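Local coordinates for pili retraction protein PilT (Thermus thermophilus, PDB 5FL3) that probably binds and hydrolyses ATP as a motor of the type II/IV secretion ATPase family, consistent with driving retraction of pili, at residues A[307-310]-A[311-314]; A[239-242]-A[243-247]; A[68-71]-A[72-76]; A[155-158]-A[159-163]; A[195-198]-A[199-203]. All coordinates share one frame; numbering follows the deposited sequence.

Contact 1 (A[307-310]-A[311-314]); sequences EEKT and PQIK. Unlike the reference sequence in segment 307-310: Thr310 (reference Met).
The carbonyl oxygen of Lys309 takes the backbone N-H of Gln312 at N to O 3.1 Å, a weak, bent bond. The extended glutamine chain reaches back toward the root of Lys309, its OE1 3.9 Å from Lys309 CB. Gln312 NE2 has a weak hydrogen bond to Tyr299 OH. The ring of Pro311 crosses the side chain of Thr310 at about a right angle, and both pack on Trp244 of helix 243-251. Thr310, where the reference sequence has methionine, is buried. With OG1 beside its own backbone N (chi1 -67°), its hydroxyl turns back to hydrogen-bond with the carbonyls of Leu303 and Asp306, near the end of the preceding helix. Ile313 packs on Val300, Leu303 and Leu304 of that helix. These features belong to a short helix-loop-helix connection, in which helix 298-305 leads through a loop into helix 313-318, with Gln312 at the N-cap position and Pro311 just before it.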
loop_
_atom_site.group_PDB
_atom_site.type_symbol
_atom_site.label_atom_id
_atom_site.label_comp_id
_atom_site.label_asym_id
_atom_site.label_seq_id
_atom_site.Cartn_x
_atom_site.Cartn_y
_atom_site.Cartn_z
ATOM N N GLU A 307 -4.315 17.759 22.643
ATOM C CA GLU A 307 -2.886 17.459 22.550
ATOM C C GLU A 307 -2.278 16.808 23.810
ATOM O O GLU A 307 -1.333 16.016 23.719
ATOM C CB GLU A 307 -2.115 18.732 22.205
ATOM C CG GLU A 307 -0.630 18.629 22.459
ATOM C CD GLU A 307 0.141 19.794 21.876
ATOM O OE1 GLU A 307 -0.497 20.758 21.388
ATOM O OE2 GLU A 307 1.391 19.741 21.902
ATOM N N GLU A 308 -2.829 17.125 24.977
ATOM C CA GLU A 308 -2.294 16.599 26.231
ATOM C C GLU A 308 -2.699 15.146 26.461
ATOM O O GLU A 308 -2.003 14.399 27.150
ATOM C CB GLU A 308 -2.751 17.462 27.409
ATOM C CG GLU A 308 -2.158 18.857 27.404
ATOM C CD GLU A 308 -2.879 19.793 28.349
ATOM O OE1 GLU A 308 -3.810 19.330 29.042
ATOM O OE2 GLU A 308 -2.523 20.990 28.393
ATOM N N LYS A 309 -3.822 14.740 25.877
ATOM C CA LYS A 309 -4.320 13.388 26.086
ATOM C C LYS A 309 -3.980 12.468 24.911
ATOM O O LYS A 309 -4.377 11.300 24.890
ATOM C CB LYS A 309 -5.837 13.411 26.329
ATOM C CG LYS A 309 -6.310 14.495 27.309
ATOM C CD LYS A 309 -7.830 14.469 27.518
ATOM C CE LYS A 309 -8.227 13.549 28.682
ATOM N NZ LYS A 309 -9.609 12.966 28.557
ATOM N N THR A 310 -3.231 12.985 23.942
ATOM C CA THR A 310 -2.981 12.251 22.696
ATOM C C THR A 310 -2.079 11.022 22.885
ATOM O O THR A 310 -2.330 9.982 22.274
ATOM C CB THR A 310 -2.370 13.168 21.618
ATOM O OG1 THR A 310 -3.339 14.140 21.216
ATOM C CG2 THR A 310 -1.961 12.364 20.401
ATOM N N PRO A 311 -1.034 11.120 23.726
ATOM C CA PRO A 311 -0.278 9.876 23.916
ATOM C C PRO A 311 -1.079 8.759 24.608
ATOM O O PRO A 311 -0.716 7.594 24.468
ATOM C CB PRO A 311 0.903 10.326 24.771
ATOM C CG PRO A 311 1.092 11.762 24.405
ATOM C CD PRO A 311 -0.298 12.286 24.247
ATOM N N GLN A 312 -2.171 9.096 25.289
ATOM C CA GLN A 312 -3.080 8.100 25.866
ATOM C C GLN A 312 -3.749 7.242 24.801
ATOM O O GLN A 312 -4.704 6.511 25.064
ATOM C CB GLN A 312 -4.161 8.772 26.709
ATOM C CG GLN A 312 -3.686 9.285 28.055
ATOM C CD GLN A 312 -4.707 10.203 28.707
ATOM O OE1 GLN A 312 -4.358 11.279 29.189
ATOM N NE2 GLN A 312 -5.978 9.783 28.721
ATOM N N ILE A 313 -3.240 7.354 23.586
ATOM C CA ILE A 313 -3.688 6.557 22.469
ATOM C C ILE A 313 -3.148 5.137 22.640
ATOM O O ILE A 313 -3.845 4.164 22.340
ATOM C CB ILE A 313 -3.253 7.230 21.120
ATOM C CG1 ILE A 313 -4.401 7.176 20.131
ATOM C CG2 ILE A 313 -1.949 6.684 20.560
ATOM C CD1 ILE A 313 -5.677 7.777 20.703
ATOM N N LYS A 314 -1.931 5.031 23.183
ATOM C CA LYS A 314 -1.293 3.750 23.473
ATOM C C LYS A 314 -2.194 2.885 24.336
ATOM O O LYS A 314 -2.538 1.753 23.985
ATOM C CB LYS A 314 0.044 3.973 24.178
ATOM C CG LYS A 314 0.833 2.699 24.454
ATOM C CD LYS A 314 2.274 3.029 24.823
ATOM C CE LYS A 314 2.453 3.225 26.316
ATOM N NZ LYS A 314 2.644 1.922 27.020
#

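Contact 2 (A[239-242]-A[243-247]); sequences HTLD and AWRTI
Asp242 caps helix 243-251 where the chain leaves strand 233-238 of the P-loop NTPase core. Backbone and hydroxyl hydrogen bonds come first. Asp242 OD1 accepts Arg245 N at 3.0 Å, nearly straight at 160°, which is the N-cap bond. Asp242 O is gripped twice by Thr246, by its N at 2.9 Å and by its OG1 at 2.6 Å, the two donors arriving from opposite faces of the carbonyl plane. Thr240 OG1 in turn donates to Thr246 OG1 in a bond modelled very short, and Thr139 OG1 adds a weak bond to Thr246 OG1.

The charged contact involves the same aspartate. With CG between its backbone N and carbonyl carbon (chi1 50°), Asp242 places OD1 about 3.1 Å above one face of the Arg245 guanidinium. Asp242 OD2 and Arg245 NH1 form a salt bridge, although the position of OD2, and so its share in this placement, is less certain. Alongside the charge, the aliphatic Leu241 CB lies at the guanidinium edge, near its plane, 3.3 Å from Arg245 NH1.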
loop_
_atom_site.group_PDB
_atom_site.type_symbol
_atom_site.label_atom_id
_atom_site.label_comp_id
_atom_site.label_asym_id
_atom_site.label_seq_id
_atom_site.Cartn_x
_atom_site.Cartn_y
_atom_site.Cartn_z
ATOM N N HIS A 239 3.518 7.250 5.165
ATOM C CA HIS A 239 4.736 6.456 5.317
ATOM C C HIS A 239 5.052 6.085 6.761
ATOM O O HIS A 239 6.006 5.347 7.026
ATOM C CB HIS A 239 5.901 7.246 4.770
ATOM C CG HIS A 239 6.036 8.592 5.415
ATOM N ND1 HIS A 239 5.256 9.674 5.049
ATOM C CD2 HIS A 239 6.817 9.020 6.436
ATOM C CE1 HIS A 239 5.577 10.714 5.796
ATOM N NE2 HIS A 239 6.520 10.345 6.646
ATOM N N THR A 240 4.255 6.616 7.683
ATOM C CA THR A 240 4.545 6.556 9.114
ATOM C C THR A 240 4.340 5.195 9.776
ATOM O O THR A 240 3.472 4.422 9.382
ATOM C CB THR A 240 3.699 7.574 9.849
ATOM O OG1 THR A 240 2.368 7.508 9.331
ATOM C CG2 THR A 240 4.261 8.960 9.612
ATOM N N LEU A 241 5.129 4.939 10.815
ATOM C CA LEU A 241 5.339 3.588 11.344
ATOM C C LEU A 241 4.194 3.092 12.209
ATOM O O LEU A 241 3.909 1.890 12.222
ATOM C CB LEU A 241 6.643 3.519 12.151
ATOM C CG LEU A 241 7.986 3.751 11.457
ATOM C CD1 LEU A 241 8.069 2.897 10.194
ATOM C CD2 LEU A 241 8.258 5.263 11.173
ATOM N N ASP A 242 3.549 3.995 12.941
ATOM C CA ASP A 242 2.424 3.602 13.798
ATOM C C ASP A 242 1.403 4.715 13.912
ATOM O O ASP A 242 1.532 5.743 13.253
ATOM C CB ASP A 242 2.914 3.198 15.197
ATOM C CG ASP A 242 3.859 4.221 15.816
ATOM O OD1 ASP A 242 3.882 5.405 15.389
ATOM O OD2 ASP A 242 4.595 3.827 16.748
ATOM N N ALA A 243 0.403 4.521 14.764
ATOM C CA ALA A 243 -0.671 5.498 14.908
ATOM C C ALA A 243 -0.165 6.821 15.483
ATOM O O ALA A 243 -0.440 7.887 14.940
ATOM C CB ALA A 243 -1.783 4.933 15.768
ATOM N N TRP A 244 0.575 6.748 16.579
ATOM C CA TRP A 244 1.169 7.937 17.177
ATOM C C TRP A 244 1.901 8.811 16.139
ATOM O O TRP A 244 1.591 9.988 15.988
ATOM C CB TRP A 244 2.109 7.515 18.304
ATOM C CG TRP A 244 3.014 8.601 18.799
ATOM C CD1 TRP A 244 4.367 8.685 18.615
ATOM C CD2 TRP A 244 2.637 9.763 19.561
ATOM N NE1 TRP A 244 4.854 9.827 19.208
ATOM C CE2 TRP A 244 3.817 10.505 19.797
ATOM C CE3 TRP A 244 1.424 10.243 20.065
ATOM C CZ2 TRP A 244 3.817 11.703 20.513
ATOM C CZ3 TRP A 244 1.425 11.425 20.772
ATOM C CH2 TRP A 244 2.617 12.145 20.992
ATOM N N ARG A 245 2.845 8.218 15.407
ATOM C CA ARG A 245 3.615 8.927 14.377
ATOM C C ARG A 245 2.743 9.409 13.217
ATOM O O ARG A 245 3.019 10.448 12.599
ATOM C CB ARG A 245 4.729 8.023 13.827
ATOM C CG ARG A 245 6.087 8.261 14.448
ATOM C CD ARG A 245 6.894 6.988 14.500
ATOM N NE ARG A 245 6.998 6.516 15.871
ATOM C CZ ARG A 245 7.056 5.236 16.239
ATOM N NH1 ARG A 245 7.012 4.271 15.330
ATOM N NH2 ARG A 245 7.142 4.920 17.531
ATOM N N THR A 246 1.697 8.646 12.919
ATOM C CA THR A 246 0.826 8.982 11.802
ATOM C C THR A 246 0.027 10.242 12.111
ATOM O O THR A 246 -0.034 11.180 11.306
ATOM C CB THR A 246 -0.113 7.820 11.469
ATOM O OG1 THR A 246 0.664 6.728 10.952
ATOM C CG2 THR A 246 -1.168 8.251 10.441
ATOM N N ILE A 247 -0.552 10.260 13.304
ATOM C CA ILE A 247 -1.291 11.406 13.795
ATOM C C ILE A 247 -0.434 12.658 13.792
ATOM O O ILE A 247 -0.840 13.695 13.256
ATOM C CB ILE A 247 -1.821 11.139 15.198
ATOM C CG1 ILE A 247 -2.958 10.111 15.128
ATOM C CG2 ILE A 247 -2.264 12.420 15.829
ATOM C CD1 ILE A 247 -3.449 9.604 16.451
#

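Contact 3 (A[68-71]-A[72-76]); sequences QLEE and LEYRK
Glu71 holds CG in the crowded position between its backbone N and carbonyl carbon (chi1 85°), and from there its extended chain runs side by side with that of Arg75. Glu70 instead turns CG away from its backbone N (chi1 -162°) and then bends at chi2, bringing its carboxylate over to Glu73 and Tyr74. The setting is the C-terminal part of helix 66-72, followed by a type I beta turn from Leu72 to Arg75 that leads toward strand 78-84. Besides a weak bond from Leu72 N to Gln68 O, two backbone bonds join helix and turn, Glu73 N to Glu70 O at 3.1 Å and Tyr74 N to Glu71 O at 3.1 Å, each donor standing well above the carbonyl plane.

Leu72 is the buried member. Its CD2 lies 4.4 Å from Leu69 CD2, and the side chain continues onto Leu64, Met78 and Leu94, packing the helix end on strands 78-84 and 88-97 of the antiparallel sheet. The charged side chains and Tyr74 lie at the surface. Glu70 OE1 and Glu73 OE2, like charges 4.0 Å apart, belong to carboxylates turned steeply to each other, a proximity that could raise the proton affinity of one of them. On its other oxygen, Glu70 OE2 approaches Tyr74 CE2 at 3.9 Å. The Glu71 carboxylate and the Arg75 guanidinium lie within 22° of parallel, yet Glu71 OE2 stays 4.1 Å from Arg75 NE, too far for a salt bridge.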
loop_
_atom_site.group_PDB
_atom_site.type_symbol
_atom_site.label_atom_id
_atom_site.label_comp_id
_atom_site.label_asym_id
_atom_site.label_seq_id
_atom_site.Cartn_x
_atom_site.Cartn_y
_atom_site.Cartn_z
ATOM N N GLN A 68 6.668 2.648 -30.871
ATOM C CA GLN A 68 7.471 2.733 -29.651
ATOM C C GLN A 68 8.956 2.577 -29.934
ATOM O O GLN A 68 9.793 3.246 -29.329
ATOM C CB GLN A 68 7.031 1.670 -28.650
ATOM C CG GLN A 68 5.927 2.110 -27.732
ATOM C CD GLN A 68 5.183 0.941 -27.128
ATOM O OE1 GLN A 68 5.325 -0.200 -27.568
ATOM N NE2 GLN A 68 4.390 1.216 -26.100
ATOM N N LEU A 69 9.274 1.678 -30.851
ATOM C CA LEU A 69 10.651 1.463 -31.271
ATOM C C LEU A 69 11.299 2.718 -31.832
ATOM O O LEU A 69 12.480 2.984 -31.599
ATOM C CB LEU A 69 10.706 0.352 -32.311
ATOM C CG LEU A 69 10.943 -1.004 -31.670
ATOM C CD1 LEU A 69 10.903 -2.115 -32.711
ATOM C CD2 LEU A 69 12.285 -0.928 -30.966
ATOM N N GLU A 70 10.532 3.494 -32.580
ATOM C CA GLU A 70 11.113 4.689 -33.150
ATOM C C GLU A 70 11.281 5.770 -32.078
ATOM O O GLU A 70 12.354 6.371 -31.976
ATOM C CB GLU A 70 10.280 5.207 -34.330
ATOM C CG GLU A 70 11.059 6.190 -35.225
ATOM C CD GLU A 70 12.569 5.899 -35.264
ATOM O OE1 GLU A 70 12.969 4.821 -35.774
ATOM O OE2 GLU A 70 13.354 6.747 -34.771
ATOM N N GLU A 71 10.247 6.002 -31.270
ATOM C CA GLU A 71 10.332 7.010 -30.214
ATOM C C GLU A 71 11.386 6.633 -29.171
ATOM O O GLU A 71 11.819 7.477 -28.386
ATOM C CB GLU A 71 8.987 7.202 -29.519
ATOM C CG GLU A 71 8.763 6.206 -28.401
ATOM C CD GLU A 71 7.536 6.511 -27.559
ATOM O OE1 GLU A 71 6.408 6.444 -28.102
ATOM O OE2 GLU A 71 7.707 6.809 -26.352
ATOM N N LEU A 72 11.787 5.363 -29.166
ATOM C CA LEU A 72 12.781 4.883 -28.225
ATOM C C LEU A 72 14.127 5.538 -28.473
ATOM O O LEU A 72 14.864 5.833 -27.534
ATOM C CB LEU A 72 12.914 3.365 -28.302
ATOM C CG LEU A 72 14.052 2.789 -27.460
ATOM C CD1 LEU A 72 13.923 3.216 -26.012
ATOM C CD2 LEU A 72 14.089 1.281 -27.573
ATOM N N GLU A 73 14.443 5.781 -29.740
ATOM C CA GLU A 73 15.712 6.419 -30.094
ATOM C C GLU A 73 15.745 7.887 -29.679
ATOM O O GLU A 73 16.776 8.539 -29.792
ATOM C CB GLU A 73 15.982 6.299 -31.600
ATOM C CG GLU A 73 16.322 4.891 -32.059
ATOM C CD GLU A 73 16.766 4.842 -33.508
ATOM O OE1 GLU A 73 17.339 5.847 -33.989
ATOM O OE2 GLU A 73 16.542 3.803 -34.168
ATOM N N TYR A 74 14.625 8.403 -29.190
ATOM C CA TYR A 74 14.576 9.786 -28.745
ATOM C C TYR A 74 14.526 9.960 -27.217
ATOM O O TYR A 74 14.517 11.090 -26.725
ATOM C CB TYR A 74 13.378 10.485 -29.395
ATOM C CG TYR A 74 13.630 10.799 -30.847
ATOM C CD1 TYR A 74 14.425 11.883 -31.209
ATOM C CD2 TYR A 74 13.108 9.996 -31.859
ATOM C CE1 TYR A 74 14.681 12.178 -32.537
ATOM C CE2 TYR A 74 13.359 10.283 -33.199
ATOM C CZ TYR A 74 14.147 11.379 -33.527
ATOM O OH TYR A 74 14.410 11.689 -34.841
ATOM N N ARG A 75 14.522 8.853 -26.473
ATOM C CA ARG A 75 14.311 8.905 -25.024
ATOM C C ARG A 75 15.393 8.193 -24.178
ATOM O O ARG A 75 15.910 7.138 -24.544
ATOM C CB ARG A 75 12.931 8.321 -24.695
ATOM C CG ARG A 75 11.747 9.297 -24.841
ATOM C CD ARG A 75 10.468 8.586 -24.407
ATOM N NE ARG A 75 9.489 9.407 -23.682
ATOM C CZ ARG A 75 9.625 9.858 -22.430
ATOM N NH1 ARG A 75 10.731 9.620 -21.726
ATOM N NH2 ARG A 75 8.649 10.581 -21.886
ATOM N N LYS A 76 15.742 8.794 -23.047
ATOM C CA LYS A 76 16.632 8.151 -22.093
ATOM C C LYS A 76 15.862 7.084 -21.323
ATOM O O LYS A 76 16.431 6.080 -20.911
ATOM C CB LYS A 76 17.243 9.165 -21.114
ATOM C CG LYS A 76 18.092 10.256 -21.757
ATOM C CD LYS A 76 19.239 9.670 -22.561
ATOM C CE LYS A 76 20.101 10.764 -23.176
ATOM N NZ LYS A 76 20.908 10.190 -24.308
#

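Contact 4 (A[155-158]-A[159-163]); sequences DHIN and LHYAK
An offset edge-to-face pair of histidines marks the C-terminal end of helix 146-160, the helix that follows the ADP-binding P-loop. The edge of His160, led by ND1, is directed at one face of the His156 ring, with centroids 4.6 Å apart and planes at 72°. A first torsion trans to the backbone N (chi1 179°) carries the His156 ring to His160, and its ND1 hydrogen-bonds to a glycerol, probably from the crystallisation liquor. In the plane of the same ring, a water 3.1 Å from His156 NE2 also lies 2.8 Å from Tyr161 OH, bridging the two side chains. The helix end is held by Ile157 O, which accepts Tyr161 N at 2.9 Å close to its carbonyl plane and His160 N at 3.3 Å from far above it. Beside this, Leu159 CD2 rests 3.5 Å from Asp155 OD2, while Asp155 OD1 is salt-bridged to Lys179. His156, Ile157 and Tyr161 pack on helix 122-130; beyond them the backbone of Lys163 pairs with Leu182, where strands 164-169 and 182-187 run parallel.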
loop_
_atom_site.group_PDB
_atom_site.type_symbol
_atom_site.label_atom_id
_atom_site.label_comp_id
_atom_site.label_asym_id
_atom_site.label_seq_id
_atom_site.Cartn_x
_atom_site.Cartn_y
_atom_site.Cartn_z
ATOM N N ASP A 155 -12.130 -4.163 -2.721
ATOM C CA ASP A 155 -12.768 -5.346 -3.285
ATOM C C ASP A 155 -13.981 -5.760 -2.466
ATOM O O ASP A 155 -14.987 -6.207 -2.998
ATOM C CB ASP A 155 -11.747 -6.490 -3.353
ATOM C CG ASP A 155 -12.313 -7.755 -3.973
ATOM O OD1 ASP A 155 -12.626 -7.735 -5.184
ATOM O OD2 ASP A 155 -12.419 -8.776 -3.250
ATOM N N HIS A 156 -13.869 -5.600 -1.158
ATOM C CA HIS A 156 -14.934 -5.982 -0.253
ATOM C C HIS A 156 -16.135 -5.105 -0.429
ATOM O O HIS A 156 -17.270 -5.582 -0.419
ATOM C CB HIS A 156 -14.481 -5.894 1.191
ATOM C CG HIS A 156 -15.554 -6.264 2.160
ATOM N ND1 HIS A 156 -15.942 -7.572 2.374
ATOM C CD2 HIS A 156 -16.339 -5.499 2.954
ATOM C CE1 HIS A 156 -16.909 -7.595 3.271
ATOM N NE2 HIS A 156 -17.170 -6.352 3.638
ATOM N N ILE A 157 -15.863 -3.808 -0.551
ATOM C CA ILE A 157 -16.871 -2.794 -0.845
ATOM C C ILE A 157 -17.537 -3.056 -2.207
ATOM O O ILE A 157 -18.769 -3.072 -2.342
ATOM C CB ILE A 157 -16.231 -1.388 -0.825
ATOM C CG1 ILE A 157 -15.845 -1.014 0.604
ATOM C CG2 ILE A 157 -17.166 -0.350 -1.417
ATOM C CD1 ILE A 157 -15.015 0.226 0.692
ATOM N N ASN A 158 -16.695 -3.294 -3.204
ATOM C CA ASN A 158 -17.138 -3.511 -4.573
ATOM C C ASN A 158 -18.082 -4.707 -4.657
ATOM O O ASN A 158 -18.921 -4.784 -5.561
ATOM C CB ASN A 158 -15.904 -3.705 -5.483
ATOM C CG ASN A 158 -16.254 -4.015 -6.947
ATOM O OD1 ASN A 158 -17.282 -3.586 -7.485
ATOM N ND2 ASN A 158 -15.370 -4.759 -7.598
ATOM N N LEU A 159 -17.963 -5.654 -3.730
ATOM C CA LEU A 159 -18.745 -6.854 -3.928
ATOM C C LEU A 159 -19.902 -7.010 -2.937
ATOM O O LEU A 159 -20.652 -7.973 -3.024
ATOM C CB LEU A 159 -17.821 -8.074 -3.935
ATOM C CG LEU A 159 -17.260 -8.789 -2.725
ATOM C CD1 LEU A 159 -18.206 -9.905 -2.353
ATOM C CD2 LEU A 159 -15.876 -9.345 -3.062
ATOM N N HIS A 160 -20.091 -6.039 -2.049
ATOM C CA HIS A 160 -21.224 -6.065 -1.132
ATOM C C HIS A 160 -22.005 -4.764 -1.115
ATOM O O HIS A 160 -23.037 -4.704 -0.482
ATOM C CB HIS A 160 -20.776 -6.380 0.306
ATOM C CG HIS A 160 -20.264 -7.769 0.481
ATOM N ND1 HIS A 160 -19.072 -8.048 1.114
ATOM C CD2 HIS A 160 -20.765 -8.959 0.081
ATOM C CE1 HIS A 160 -18.865 -9.353 1.107
ATOM N NE2 HIS A 160 -19.877 -9.928 0.481
ATOM N N TYR A 161 -21.501 -3.724 -1.779
ATOM C CA TYR A 161 -22.141 -2.408 -1.771
ATOM C C TYR A 161 -22.282 -1.820 -3.172
ATOM O O TYR A 161 -21.441 -2.039 -4.029
ATOM C CB TYR A 161 -21.356 -1.432 -0.901
ATOM C CG TYR A 161 -21.225 -1.819 0.555
ATOM C CD1 TYR A 161 -22.205 -1.483 1.474
ATOM C CD2 TYR A 161 -20.101 -2.490 1.017
ATOM C CE1 TYR A 161 -22.078 -1.820 2.812
ATOM C CE2 TYR A 161 -19.963 -2.828 2.345
ATOM C CZ TYR A 161 -20.956 -2.491 3.242
ATOM O OH TYR A 161 -20.823 -2.830 4.573
ATOM N N ALA A 162 -23.350 -1.070 -3.409
ATOM C CA ALA A 162 -23.534 -0.420 -4.706
ATOM C C ALA A 162 -23.076 1.041 -4.622
ATOM O O ALA A 162 -23.857 1.938 -4.320
ATOM C CB ALA A 162 -24.979 -0.511 -5.156
ATOM N N LYS A 163 -21.796 1.259 -4.891
ATOM C CA LYS A 163 -21.190 2.555 -4.684
ATOM C C LYS A 163 -20.344 3.015 -5.858
ATOM O O LYS A 163 -19.942 2.228 -6.725
ATOM C CB LYS A 163 -20.343 2.523 -3.410
ATOM C CG LYS A 163 -21.188 2.643 -2.158
ATOM C CD LYS A 163 -20.448 2.184 -0.936
ATOM C CE LYS A 163 -21.376 2.193 0.282
ATOM N NZ LYS A 163 -21.581 3.564 0.839
HETATM O O HOH W 1 -18.546 -4.204 5.358
#

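Contact 5 (A[195-198]-A[199-203]); sequences FYTG and LKYAL
Tyr196 and Lys200, one helical turn apart, are joined first through the backbone, Lys200 N giving Tyr196 O a bond of 2.8 Å at 166°. The same i to i+4 pattern carries the rest of helix 195-202: Leu199 N bonds to Phe195 O at 2.8 Å, Tyr201 N to Thr197 O at 3.1 Å and Ala202 N to Gly198 O at 3.0 Å. Just before this helix, Ser194 OG accepts a bond from Thr197 N.

Side-chain contacts are few and mainly van der Waals. The extended chain of Lys200 passes obliquely by the phenol of Tyr196, its CD 4.2 Å from Tyr196 CE2. Thr197 and Tyr201 lie side by side and point the same way, with the methyl CG2 of Thr197 4.0 Å from Tyr201 CD2. Separately, the edge of that ring lies beside a carbonyl, Tyr201 CD2 being 3.3 Å from Thr197 O.

Phe195, Leu199 and Ala202 form the inward side, resting on strands 164-169 and 209-212 of the mixed sheet of the P-loop NTPase domain, and Leu199 also meets helix 218-230. The chemistry therefore implies a helix held locally by its main-chain bonds and seated on the sheet by apolar residues.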
loop_
_atom_site.group_PDB
_atom_site.type_symbol
_atom_site.label_atom_id
_atom_site.label_comp_id
_atom_site.label_asym_id
_atom_site.label_seq_id
_atom_site.Cartn_x
_atom_site.Cartn_y
_atom_site.Cartn_z
ATOM N N PHE A 195 -2.244 13.496 -7.558
ATOM C CA PHE A 195 -3.178 13.139 -6.496
ATOM C C PHE A 195 -4.140 14.263 -6.219
ATOM O O PHE A 195 -5.330 14.024 -6.006
ATOM C CB PHE A 195 -2.445 12.778 -5.215
ATOM C CG PHE A 195 -1.701 11.491 -5.310
ATOM C CD1 PHE A 195 -2.371 10.315 -5.650
ATOM C CD2 PHE A 195 -0.336 11.442 -5.070
ATOM C CE1 PHE A 195 -1.681 9.113 -5.749
ATOM C CE2 PHE A 195 0.362 10.250 -5.170
ATOM C CZ PHE A 195 -0.307 9.080 -5.506
ATOM N N TYR A 196 -3.629 15.490 -6.231
ATOM C CA TYR A 196 -4.464 16.633 -5.913
ATOM C C TYR A 196 -5.530 16.815 -6.984
ATOM O O TYR A 196 -6.711 16.922 -6.664
ATOM C CB TYR A 196 -3.641 17.917 -5.755
ATOM C CG TYR A 196 -4.512 19.070 -5.319
ATOM C CD1 TYR A 196 -4.886 19.216 -3.988
ATOM C CD2 TYR A 196 -5.000 19.987 -6.242
ATOM C CE1 TYR A 196 -5.716 20.252 -3.587
ATOM C CE2 TYR A 196 -5.828 21.036 -5.847
ATOM C CZ TYR A 196 -6.179 21.163 -4.522
ATOM O OH TYR A 196 -7.000 22.196 -4.128
ATOM N N THR A 197 -5.107 16.841 -8.247
ATOM C CA THR A 197 -6.021 16.971 -9.387
ATOM C C THR A 197 -7.099 15.900 -9.353
ATOM O O THR A 197 -8.289 16.159 -9.553
ATOM C CB THR A 197 -5.261 16.865 -10.711
ATOM O OG1 THR A 197 -4.378 17.983 -10.818
ATOM C CG2 THR A 197 -6.209 16.913 -11.869
ATOM N N GLY A 198 -6.657 14.681 -9.097
ATOM C CA GLY A 198 -7.573 13.570 -9.035
ATOM C C GLY A 198 -8.539 13.729 -7.880
ATOM O O GLY A 198 -9.735 13.513 -8.055
ATOM N N LEU A 199 -8.022 14.114 -6.710
ATOM C CA LEU A 199 -8.852 14.237 -5.525
ATOM C C LEU A 199 -9.876 15.339 -5.773
ATOM O O LEU A 199 -11.079 15.149 -5.556
ATOM C CB LEU A 199 -8.000 14.508 -4.273
ATOM C CG LEU A 199 -8.672 14.730 -2.902
ATOM C CD1 LEU A 199 -9.761 13.727 -2.626
ATOM C CD2 LEU A 199 -7.669 14.670 -1.776
ATOM N N LYS A 200 -9.405 16.467 -6.291
ATOM C CA LYS A 200 -10.259 17.620 -6.502
ATOM C C LYS A 200 -11.433 17.319 -7.447
ATOM O O LYS A 200 -12.592 17.637 -7.135
ATOM C CB LYS A 200 -9.434 18.795 -7.038
ATOM C CG LYS A 200 -10.253 19.878 -7.748
ATOM C CD LYS A 200 -9.319 20.979 -8.174
ATOM C CE LYS A 200 -9.914 21.902 -9.196
ATOM N NZ LYS A 200 -8.796 22.737 -9.704
ATOM N N TYR A 201 -11.149 16.713 -8.597
ATOM C CA TYR A 201 -12.221 16.497 -9.544
ATOM C C TYR A 201 -13.067 15.322 -9.108
ATOM O O TYR A 201 -14.212 15.220 -9.514
ATOM C CB TYR A 201 -11.685 16.314 -10.968
ATOM C CG TYR A 201 -11.320 17.637 -11.591
ATOM C CD1 TYR A 201 -12.299 18.478 -12.106
ATOM C CD2 TYR A 201 -9.997 18.071 -11.622
ATOM C CE1 TYR A 201 -11.968 19.708 -12.646
ATOM C CE2 TYR A 201 -9.655 19.300 -12.167
ATOM C CZ TYR A 201 -10.646 20.113 -12.676
ATOM O OH TYR A 201 -10.307 21.333 -13.217
ATOM N N ALA A 202 -12.527 14.453 -8.258
ATOM C CA ALA A 202 -13.338 13.356 -7.719
ATOM C C ALA A 202 -14.522 13.925 -6.947
ATOM O O ALA A 202 -15.605 13.325 -6.950
ATOM C CB ALA A 202 -12.518 12.438 -6.829
ATOM N N LEU A 203 -14.322 15.087 -6.310
ATOM C CA LEU A 203 -15.376 15.741 -5.522
ATOM C C LEU A 203 -16.566 16.107 -6.414
ATOM O O LEU A 203 -17.691 16.232 -5.942
ATOM C CB LEU A 203 -14.835 16.991 -4.813
ATOM C CG LEU A 203 -13.770 16.760 -3.738
ATOM C CD1 LEU A 203 -13.267 18.062 -3.165
ATOM C CD2 LEU A 203 -14.313 15.861 -2.631
#

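Overall arrangement
Four of the contacts lie in the part of the chain that holds the P-loop core and its following helices, whereas contact 3 belongs with the separate antiparallel sheet, its centre 55 Å from that of contact 1. Contacts 1 and 2 touch directly: Trp244 CZ3 packs on Thr310 CG2 at 3.5 Å and on Pro311 CG at 3.7 Å. Contacts 4 and 5 have nearest atoms about 11 Å apart, as do contacts 2 and 5. Bound ADP is touched by none of them: the side chains of Leu241 and Phe195 are each about 11 Å from it. In contact 2, Leu241 packs on Pro141 of the ADP pocket and lies about 7 Å from Ser144, side chain to side chain.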